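Thioredoxin reductase (Clostridium acetobutylicum ATCC 824, PDB 6GNA) probably reduces thioredoxin with electrons from ferredoxin, passed through its bound FAD and a redox-active disulfide, independently of pyridine nucleotides. Local coordinates at residues Y57-R60 / G61-Q65. Sequence-based numbering, arbitrary orientation.
Sequences YGIR and GAELQ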
# COMPACT_ATOMS: atom_id res chain seq x y z
N TYR A 57 -12.46 -11.70 -5.55
CA TYR A 57 -12.59 -11.83 -7.00
C TYR A 57 -14.05 -11.77 -7.44
O TYR A 57 -14.92 -12.45 -6.88
CB TYR A 57 -11.98 -13.15 -7.45
CG TYR A 57 -12.15 -13.40 -8.93
CD1 TYR A 57 -11.28 -12.83 -9.84
CD2 TYR A 57 -13.19 -14.19 -9.41
CE1 TYR A 57 -11.42 -13.05 -11.20
CE2 TYR A 57 -13.34 -14.41 -10.77
CZ TYR A 57 -12.46 -13.83 -11.66
OH TYR A 57 -12.61 -14.04 -13.01
N GLY A 58 -14.31 -10.95 -8.46
CA GLY A 58 -15.62 -10.88 -9.08
C GLY A 58 -16.64 -10.08 -8.32
O GLY A 58 -17.83 -10.08 -8.70
N ILE A 59 -16.24 -9.38 -7.26
CA ILE A 59 -17.18 -8.60 -6.48
C ILE A 59 -17.60 -7.36 -7.25
O ILE A 59 -16.84 -6.79 -8.04
CB ILE A 59 -16.55 -8.26 -5.12
CG1 ILE A 59 -17.61 -7.76 -4.14
CG2 ILE A 59 -15.43 -7.21 -5.26
CD1 ILE A 59 -17.12 -7.78 -2.72
N ARG A 60 -18.84 -6.94 -7.04
CA ARG A 60 -19.33 -5.69 -7.59
C ARG A 60 -19.00 -4.55 -6.64
O ARG A 60 -18.92 -4.74 -5.43
CB ARG A 60 -20.84 -5.79 -7.80
CG ARG A 60 -21.25 -6.98 -8.66
CD ARG A 60 -22.65 -7.49 -8.36
NE ARG A 60 -23.70 -6.60 -8.83
CZ ARG A 60 -24.99 -6.93 -8.89
NH1 ARG A 60 -25.88 -6.06 -9.34
NH2 ARG A 60 -25.38 -8.14 -8.50
N GLY A 61 -18.84 -3.35 -7.20
CA GLY A 61 -18.45 -2.19 -6.40
C GLY A 61 -19.36 -1.96 -5.21
O GLY A 61 -18.90 -1.73 -4.09
N ALA A 62 -20.68 -1.98 -5.43
CA ALA A 62 -21.61 -1.77 -4.33
C ALA A 62 -21.58 -2.91 -3.32
O ALA A 62 -21.87 -2.70 -2.13
CB ALA A 62 -23.03 -1.59 -4.87
N GLU A 63 -21.21 -4.12 -3.75
CA GLU A 63 -21.03 -5.22 -2.81
C GLU A 63 -19.80 -4.98 -1.94
O GLU A 63 -19.84 -5.22 -0.72
CB GLU A 63 -20.88 -6.53 -3.58
CG GLU A 63 -22.18 -7.00 -4.18
CD GLU A 63 -22.02 -8.25 -5.03
OE1 GLU A 63 -20.91 -8.47 -5.56
OE2 GLU A 63 -22.99 -9.01 -5.17
N LEU A 64 -18.70 -4.52 -2.54
CA LEU A 64 -17.51 -4.24 -1.76
C LEU A 64 -17.77 -3.07 -0.82
O LEU A 64 -17.36 -3.09 0.35
CB LEU A 64 -16.35 -3.94 -2.70
CG LEU A 64 -14.97 -3.72 -2.08
CD1 LEU A 64 -14.53 -4.96 -1.31
CD2 LEU A 64 -13.98 -3.41 -3.17
N GLN A 65 -18.52 -2.08 -1.30
CA GLN A 65 -18.92 -0.98 -0.44
C GLN A 65 -19.64 -1.50 0.80
O GLN A 65 -19.41 -1.02 1.91
CB GLN A 65 -19.81 -0.02 -1.23
CG GLN A 65 -20.28 1.24 -0.46
CD GLN A 65 -21.60 1.81 -0.98
OE1 GLN A 65 -22.25 1.23 -1.86
NE2 GLN A 65 -22.01 2.94 -0.42
O HOH W 1 -20.42 -10.56 -7.25
O HOH W 2 -24.05 -10.64 -7.15
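Arg60 and Leu64 are joined through the backbone where the loop after helix 42-46 turns into helix 61-74, by the i to i+4 bond from Leu64 N to the N-cap carbonyl, Arg60 O, at 2.9 Å. Glu63, three residues on from the cap, reaches back so that its OE1 accepts from Arg60 N at 3.0 Å, the half of a capping box in which the N3 side chain accepts from the N-cap amide. Glutamate suits this place, since its CG lies beside its own backbone N (chi1 -73°) and the chain then runs extended to the cap amide. The bond is almost straight (170°), arriving on the anti side of OE1, somewhat out of the carboxylate plane. A negative group here would also be expected to interact favourably with the positive end of the helix dipole. The Arg60 side chain lies against the same carboxylate, CD 3.4 Å from Glu63 OE1, but Arg60 NH2 stays 4.2 Å from Glu63 OE2, too far for a salt bridge. Ile59 CD1 packs on Leu64 CB at 3.9 Å; these branched apolar side chains suit the buried side, where both also touch Ile50. Gly58 has a positive phi (79°), which glycine adopts readily. One water links Gly58 O to Glu63 OE1, while a second, in the guanidinium plane, accepts from Arg60 NH2 and donates to Glu63 OE2 at 2.8 Å.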